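Local coordinates for protein UDP-N-acetylglucosamine 4,6-dehydratase (Vibrio fischeri, PDB 3PVZ) that binds NAD and probably acts as a lyase that removes water from UDP-N-acetylglucosamine, in the manner of sugar-nucleotide 4,6-dehydratases, at residues L210-G213 with F214-I218; Y233-T236 with P237-G241; V275-L278 with K279-Y283. One frame throughout, in Å; residues are numbered along the deposited sequence.

Three short contacts, each within one continuous run of chain, illustrate how a helix is started, packed and ended. Interaction 1 comes first, along helix 210-219; interaction 2 follows where strand 231-235 turns into helix 237-250; interaction 3 comes last, where helix 270-280 ends and the chain heads for strand 284-287. They run in series, so none nests within or crosses another, and none closes a long loop. In space, helix 210-219 links the other two. L211 CD1 packs on F234 CE1 of interaction 2 at 4.1 Å, while I218 CD1 meets L278 CD2 of interaction 3 at 3.6 Å. Interactions 2 and 3 do not touch, their nearest atoms being about 9 Å apart.

Interaction 1: residues L210-G213 with F214-I218; sequences LLHG and FNQRI
F214 folds its ring back along the helix onto L211, three residues earlier, and this pair forms the tightly packed side of the contact. F214 CG stands anti to its carbonyl carbon (chi1 -59°), which lays one ring face against the backbone of L210 and L211. L211 CA lies 4.1 Å from the ring centroid, 17° off the normal, a CH-pi contact, and L210 O rests over the same face. Farther out, L211 CD1 reaches F214 CE2 at 3.9 Å. I224 and A226 of strand 224-227 and A274 and Y277 of helix 270-280 also touch this side chain.

The partly exposed pair H212 and Q216 is looser. H212 NE2 touches Q216 CG at 4.0 Å; the imidazole and amide planes are only 6° apart, yet it is the CG methylene of Q216, set obliquely to the ring, that makes the contact. The backbone bond from Q216 N to H212 O is weak.

R217, by contrast, is buried at the subunit boundary. Its N binds G213 O at 2.8 Å and almost straight, while NH2 hydrogen-bonds to Q222 of its own chain and forms a salt bridge to E75 of the second subunit. The chemistry thus divides this helix into an apolar flank that belongs to the fold and a polar flank that helps join the two subunits.

Interaction 2: residues Y233-T236 with P237-G241; sequences YFVT and PQESG
T236 and E239 exchange hydrogen bonds at the start of helix 237-250, a worked example of the capping box. T236 OG1, placed between its own backbone N and carbonyl carbon (chi1 68°), accepts from E239 N at 3.1 Å. The return bond runs from T236 N to E239 OE1 at 3.0 Å, with an N-H...O angle of 163°; the donor approaches from above the carboxylate, 38° out of its plane. Together they satisfy the amide of E239 in the first turn and that of the N-cap residue T236 itself.

Backbone bonding begins at the same place, S240 N donating to T236 O at 3.0 Å. One residue on, P237 O is gripped twice, by G241 N and by S240 OG. The hydroxyl donates at 2.6 Å, in the carbonyl plane and on a lone pair, which fixes its direction.

Charge is handled at the glutamate. OE1 also makes a salt bridge to R13, while OE2 accepts from L17 N, so both oxygens are held and the carboxylate is probably favoured in its charged form.

The capping bonds also bring carbon against oxygen: V235 CB lies 3.3 Å from E239 OE1, and E239 CG 3.0 Å from T236 OG1.

Around this junction, V235 hydrogen-bonds through its backbone to N202, in strand 202-203, and to A204 just after it, helix 7-10 lies against T236 and P237, and S240 touches V203 and, on helix 46-56, I47 and A50. V203 and I47, both NAD-binding residues, thus border the first turn of helix 237-250.

Interaction 3: residues V275-L278 with K279-Y283; sequences VKYL and KQLGY
L281 sets one methyl over a face of the Y277 ring. CD2 stands 3.8 Å from the ring centroid, 20° off the normal, a CH-pi contact offset toward the rim, and it is nearest to CZ at 3.5 Å. The tyrosine can receive it because its CG is anti to the backbone N (chi1 174°). Two residues back along the helix, V275 and K279 lie side by side, CG1 to CE 3.9 Å apart, so the lysine's aliphatic stem rather than its amine does the touching. Beyond the helix end, Y283 packs CB on L278 CB at 4.2 Å.

What positions these groups is the backbone. V275 O, K276 O and Y277 O accept in turn from the amides of K279, Q280 and L281. The chain then leaves helical geometry at G282, whose phi is 88°. Past this glycine, Y283 N donates to L278 O at 2.7 Å. Farther out, Y277 and L281 rest on I218, and the ring of Y283 meets W307 edge-to-face.

Such an ending is a Schellman motif: a 6→1 bond from Y283 N to L278 O encloses a shorter-range one from G282 N to K279 O at 3.0 Å, and an apolar pair, L278 with Y283, flanks the turn that leads into strand 284-287.

Interaction 1: residues L210-G213 with F214-I218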
loop_
_atom_site.group_PDB
_atom_site.type_symbol
_atom_site.label_atom_id
_atom_site.label_comp_id
_atom_site.label_asym_id
_atom_site.label_seq_id
_atom_site.Cartn_x
_atom_site.Cartn_y
_atom_site.Cartn_z
ATOM N N LEU A 210 4.038 14.904 1.584
ATOM C CA LEU A 210 4.202 15.797 2.715
ATOM C C LEU A 210 2.872 16.368 3.195
ATOM O O LEU A 210 2.615 16.445 4.384
ATOM C CB LEU A 210 5.176 16.920 2.369
ATOM C CG LEU A 210 6.584 16.882 2.946
ATOM C CD1 LEU A 210 7.286 18.249 2.652
ATOM C CD2 LEU A 210 6.575 16.596 4.478
ATOM N N LEU A 211 2.031 16.766 2.262
ATOM C CA LEU A 211 0.745 17.339 2.598
ATOM C C LEU A 211 -0.128 16.319 3.304
ATOM O O LEU A 211 -0.808 16.639 4.255
ATOM C CB LEU A 211 0.029 17.846 1.350
ATOM C CG LEU A 211 0.128 19.344 1.078
ATOM C CD1 LEU A 211 1.583 19.845 0.845
ATOM C CD2 LEU A 211 -0.754 19.668 -0.114
ATOM N N HIS A 212 -0.120 15.091 2.812
ATOM C CA HIS A 212 -0.859 14.027 3.452
ATOM C C HIS A 212 -0.303 13.856 4.866
ATOM O O HIS A 212 -1.047 13.611 5.806
ATOM C CB HIS A 212 -0.735 12.728 2.649
ATOM C CG HIS A 212 -1.217 11.533 3.375
ATOM N ND1 HIS A 212 -2.539 11.148 3.364
ATOM C CD2 HIS A 212 -0.564 10.644 4.164
ATOM C CE1 HIS A 212 -2.676 10.058 4.100
ATOM N NE2 HIS A 212 -1.493 9.734 4.598
ATOM N N GLY A 213 1.011 13.972 4.986
ATOM C CA GLY A 213 1.651 14.024 6.288
ATOM C C GLY A 213 1.080 15.094 7.235
ATOM O O GLY A 213 0.928 14.833 8.431
ATOM N N PHE A 214 0.730 16.273 6.710
ATOM C CA PHE A 214 0.187 17.342 7.590
ATOM C C PHE A 214 -1.058 16.851 8.288
ATOM O O PHE A 214 -1.186 17.029 9.497
ATOM C CB PHE A 214 -0.148 18.663 6.873
ATOM C CG PHE A 214 1.002 19.323 6.169
ATOM C CD1 PHE A 214 2.306 19.002 6.440
ATOM C CD2 PHE A 214 0.745 20.313 5.238
ATOM C CE1 PHE A 214 3.341 19.645 5.771
ATOM C CE2 PHE A 214 1.778 20.963 4.569
ATOM C CZ PHE A 214 3.075 20.617 4.835
ATOM N N ASN A 215 -1.956 16.183 7.563
ATOM C CA ASN A 215 -3.163 15.606 8.178
ATOM C C ASN A 215 -2.807 14.667 9.326
ATOM O O ASN A 215 -3.432 14.669 10.394
ATOM C CB ASN A 215 -3.989 14.810 7.159
ATOM C CG ASN A 215 -4.608 15.681 6.107
ATOM O OD1 ASN A 215 -5.072 16.776 6.405
ATOM N ND2 ASN A 215 -4.621 15.203 4.860
ATOM N N GLN A 216 -1.811 13.822 9.085
ATOM C CA GLN A 216 -1.461 12.814 10.070
ATOM C C GLN A 216 -0.917 13.486 11.294
ATOM O O GLN A 216 -1.335 13.193 12.416
ATOM C CB GLN A 216 -0.458 11.823 9.481
ATOM C CG GLN A 216 -1.009 11.033 8.320
ATOM C CD GLN A 216 -2.101 10.067 8.741
ATOM O OE1 GLN A 216 -3.270 10.291 8.453
ATOM N NE2 GLN A 216 -1.724 8.988 9.422
ATOM N N ARG A 217 -0.006 14.433 11.076
ATOM C CA ARG A 217 0.553 15.192 12.176
ATOM C C ARG A 217 -0.564 15.849 12.987
ATOM O O ARG A 217 -0.572 15.755 14.209
ATOM C CB ARG A 217 1.560 16.250 11.693
ATOM C CG ARG A 217 2.748 15.735 10.876
ATOM C CD ARG A 217 3.780 14.958 11.643
ATOM N NE ARG A 217 3.332 13.659 12.145
ATOM C CZ ARG A 217 3.018 12.590 11.406
ATOM N NH1 ARG A 217 3.034 12.605 10.070
ATOM N NH2 ARG A 217 2.669 11.484 12.025
ATOM N N ILE A 218 -1.518 16.489 12.328
ATOM C CA ILE A 218 -2.602 17.139 13.063
ATOM C C ILE A 218 -3.403 16.121 13.867
ATOM O O ILE A 218 -3.771 16.369 15.012
ATOM C CB ILE A 218 -3.599 17.892 12.145
ATOM C CG1 ILE A 218 -2.930 19.071 11.446
ATOM C CG2 ILE A 218 -4.780 18.420 12.972
ATOM C CD1 ILE A 218 -2.309 20.080 12.416
#

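Interaction 2: residues Y233-T236 with P237-G241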
loop_
_atom_site.group_PDB
_atom_site.type_symbol
_atom_site.label_atom_id
_atom_site.label_comp_id
_atom_site.label_asym_id
_atom_site.label_seq_id
_atom_site.Cartn_x
_atom_site.Cartn_y
_atom_site.Cartn_z
ATOM N N TYR A 233 4.188 23.572 -8.048
ATOM C CA TYR A 233 2.824 23.648 -8.535
ATOM C C TYR A 233 1.974 22.510 -8.023
ATOM O O TYR A 233 2.373 21.335 -8.076
ATOM C CB TYR A 233 2.797 23.572 -10.051
ATOM C CG TYR A 233 3.504 24.697 -10.748
ATOM C CD1 TYR A 233 3.057 26.006 -10.618
ATOM C CD2 TYR A 233 4.578 24.441 -11.584
ATOM C CE1 TYR A 233 3.701 27.071 -11.300
ATOM C CE2 TYR A 233 5.239 25.474 -12.253
ATOM C CZ TYR A 233 4.795 26.778 -12.104
ATOM O OH TYR A 233 5.452 27.754 -12.754
ATOM N N PHE A 234 0.772 22.853 -7.579
ATOM C CA PHE A 234 -0.140 21.913 -7.017
ATOM C C PHE A 234 -1.468 21.850 -7.766
ATOM O O PHE A 234 -2.020 22.862 -8.177
ATOM C CB PHE A 234 -0.419 22.291 -5.577
ATOM C CG PHE A 234 0.752 22.109 -4.684
ATOM C CD1 PHE A 234 0.928 20.928 -3.981
ATOM C CD2 PHE A 234 1.691 23.136 -4.533
ATOM C CE1 PHE A 234 2.017 20.759 -3.159
ATOM C CE2 PHE A 234 2.767 22.967 -3.723
ATOM C CZ PHE A 234 2.943 21.796 -3.021
ATOM N N VAL A 235 -1.995 20.649 -7.895
ATOM C CA VAL A 235 -3.335 20.425 -8.413
ATOM C C VAL A 235 -4.120 19.641 -7.400
ATOM O O VAL A 235 -3.548 19.076 -6.479
ATOM C CB VAL A 235 -3.333 19.643 -9.718
ATOM C CG1 VAL A 235 -2.701 20.454 -10.816
ATOM C CG2 VAL A 235 -2.592 18.299 -9.558
ATOM N N THR A 236 -5.443 19.651 -7.567
ATOM C CA THR A 236 -6.345 18.810 -6.803
ATOM C C THR A 236 -6.417 17.357 -7.321
ATOM O O THR A 236 -6.192 17.060 -8.518
ATOM C CB THR A 236 -7.788 19.374 -6.794
ATOM O OG1 THR A 236 -8.336 19.279 -8.109
ATOM C CG2 THR A 236 -7.794 20.868 -6.355
ATOM N N PRO A 237 -6.768 16.441 -6.415
ATOM C CA PRO A 237 -7.074 15.092 -6.833
ATOM C C PRO A 237 -8.018 15.059 -8.042
ATOM O O PRO A 237 -7.699 14.388 -9.014
ATOM C CB PRO A 237 -7.734 14.482 -5.591
ATOM C CG PRO A 237 -7.068 15.192 -4.464
ATOM C CD PRO A 237 -6.938 16.611 -4.958
ATOM N N GLN A 238 -9.137 15.781 -8.017
ATOM C CA GLN A 238 -10.070 15.708 -9.144
ATOM C C GLN A 238 -9.431 16.128 -10.434
ATOM O O GLN A 238 -9.722 15.587 -11.494
ATOM C CB GLN A 238 -11.294 16.565 -8.922
ATOM C CG GLN A 238 -12.298 16.525 -10.084
ATOM C CD GLN A 238 -13.659 17.069 -9.672
ATOM O OE1 GLN A 238 -14.068 16.905 -8.531
ATOM N NE2 GLN A 238 -14.363 17.714 -10.605
ATOM N N GLU A 239 -8.549 17.108 -10.343
ATOM C CA GLU A 239 -7.855 17.590 -11.510
ATOM C C GLU A 239 -6.965 16.499 -12.068
ATOM O O GLU A 239 -6.883 16.336 -13.296
ATOM C CB GLU A 239 -7.064 18.839 -11.148
ATOM C CG GLU A 239 -7.996 20.010 -10.986
ATOM C CD GLU A 239 -7.326 21.298 -10.572
ATOM O OE1 GLU A 239 -6.220 21.267 -9.999
ATOM O OE2 GLU A 239 -7.948 22.349 -10.837
ATOM N N SER A 240 -6.326 15.731 -11.176
ATOM C CA SER A 240 -5.486 14.587 -11.609
ATOM C C SER A 240 -6.318 13.531 -12.312
ATOM O O SER A 240 -5.939 12.973 -13.331
ATOM C CB SER A 240 -4.646 13.995 -10.471
ATOM O OG SER A 240 -5.405 13.369 -9.473
ATOM N N GLY A 241 -7.477 13.302 -11.779
ATOM C CA GLY A 241 -8.390 12.336 -12.344
ATOM C C GLY A 241 -8.907 12.789 -13.676
ATOM O O GLY A 241 -9.049 11.984 -14.592
#

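Interaction 3: residues V275-L278 with K279-Y283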
loop_
_atom_site.group_PDB
_atom_site.type_symbol
_atom_site.label_atom_id
_atom_site.label_comp_id
_atom_site.label_asym_id
_atom_site.label_seq_id
_atom_site.Cartn_x
_atom_site.Cartn_y
_atom_site.Cartn_z
ATOM N N VAL A 275 1.062 26.706 6.715
ATOM C CA VAL A 275 0.471 27.857 7.384
ATOM C C VAL A 275 -0.992 28.057 6.939
ATOM O O VAL A 275 -1.888 28.096 7.782
ATOM C CB VAL A 275 1.288 29.112 7.131
ATOM C CG1 VAL A 275 0.667 30.281 7.820
ATOM C CG2 VAL A 275 2.714 28.903 7.615
ATOM N N LYS A 276 -1.253 28.107 5.623
ATOM C CA LYS A 276 -2.635 28.251 5.139
ATOM C C LYS A 276 -3.556 27.202 5.729
ATOM O O LYS A 276 -4.712 27.487 6.044
ATOM C CB LYS A 276 -2.713 28.149 3.619
ATOM C CG LYS A 276 -2.368 29.441 2.919
ATOM C CD LYS A 276 -1.888 29.202 1.468
ATOM C CE LYS A 276 -0.991 30.356 0.956
ATOM N NZ LYS A 276 -1.752 31.554 0.474
ATOM N N TYR A 277 -3.026 25.989 5.843
ATOM C CA TYR A 277 -3.777 24.833 6.238
ATOM C C TYR A 277 -4.093 24.863 7.742
ATOM O O TYR A 277 -5.217 24.565 8.145
ATOM C CB TYR A 277 -2.985 23.599 5.833
ATOM C CG TYR A 277 -3.544 22.290 6.298
ATOM C CD1 TYR A 277 -4.814 21.877 5.942
ATOM C CD2 TYR A 277 -2.782 21.451 7.079
ATOM C CE1 TYR A 277 -5.313 20.673 6.363
ATOM C CE2 TYR A 277 -3.264 20.262 7.504
ATOM C CZ TYR A 277 -4.522 19.870 7.148
ATOM O OH TYR A 277 -4.954 18.665 7.608
ATOM N N LEU A 278 -3.112 25.254 8.550
ATOM C CA LEU A 278 -3.324 25.462 9.988
ATOM C C LEU A 278 -4.326 26.577 10.265
ATOM O O LEU A 278 -5.135 26.449 11.150
ATOM C CB LEU A 278 -2.008 25.779 10.686
ATOM C CG LEU A 278 -1.042 24.609 10.782
ATOM C CD1 LEU A 278 0.336 25.049 11.263
ATOM C CD2 LEU A 278 -1.618 23.559 11.693
ATOM N N LYS A 279 -4.290 27.662 9.498
ATOM C CA LYS A 279 -5.256 28.758 9.690
ATOM C C LYS A 279 -6.660 28.320 9.309
ATOM O O LYS A 279 -7.623 28.680 9.976
ATOM C CB LYS A 279 -4.874 29.986 8.875
ATOM C CG LYS A 279 -3.528 30.551 9.262
ATOM C CD LYS A 279 -3.461 32.032 8.960
ATOM C CE LYS A 279 -2.090 32.614 9.251
ATOM N NZ LYS A 279 -1.949 33.877 8.493
ATOM N N GLN A 280 -6.770 27.533 8.241
ATOM C CA GLN A 280 -8.069 26.995 7.828
ATOM C C GLN A 280 -8.626 26.040 8.911
ATOM O O GLN A 280 -9.830 25.905 9.047
ATOM C CB GLN A 280 -7.985 26.327 6.434
ATOM C CG GLN A 280 -9.086 26.772 5.447
ATOM C CD GLN A 280 -8.816 26.373 3.978
ATOM O OE1 GLN A 280 -8.449 27.217 3.145
ATOM N NE2 GLN A 280 -9.016 25.088 3.661
ATOM N N LEU A 281 -7.735 25.402 9.680
ATOM C CA LEU A 281 -8.098 24.551 10.834
ATOM C C LEU A 281 -8.288 25.350 12.141
ATOM O O LEU A 281 -8.659 24.790 13.170
ATOM C CB LEU A 281 -7.011 23.469 11.058
ATOM C CG LEU A 281 -7.140 22.074 10.414
ATOM C CD1 LEU A 281 -8.084 22.080 9.222
ATOM C CD2 LEU A 281 -5.774 21.506 10.023
ATOM N N GLY A 282 -8.006 26.647 12.110
ATOM C CA GLY A 282 -8.183 27.506 13.280
ATOM C C GLY A 282 -6.975 27.555 14.193
ATOM O O GLY A 282 -7.101 27.907 15.368
ATOM N N TYR A 283 -5.801 27.232 13.657
ATOM C CA TYR A 283 -4.564 27.258 14.438
ATOM C C TYR A 283 -3.588 28.333 13.923
ATOM O O TYR A 283 -3.543 28.642 12.730
ATOM C CB TYR A 283 -3.877 25.889 14.401
ATOM C CG TYR A 283 -4.587 24.751 15.124
ATOM C CD1 TYR A 283 -4.794 24.784 16.504
ATOM C CD2 TYR A 283 -4.989 23.611 14.434
ATOM C CE1 TYR A 283 -5.428 23.722 17.170
ATOM C CE2 TYR A 283 -5.620 22.551 15.082
ATOM C CZ TYR A 283 -5.832 22.609 16.453
ATOM O OH TYR A 283 -6.439 21.542 17.083
#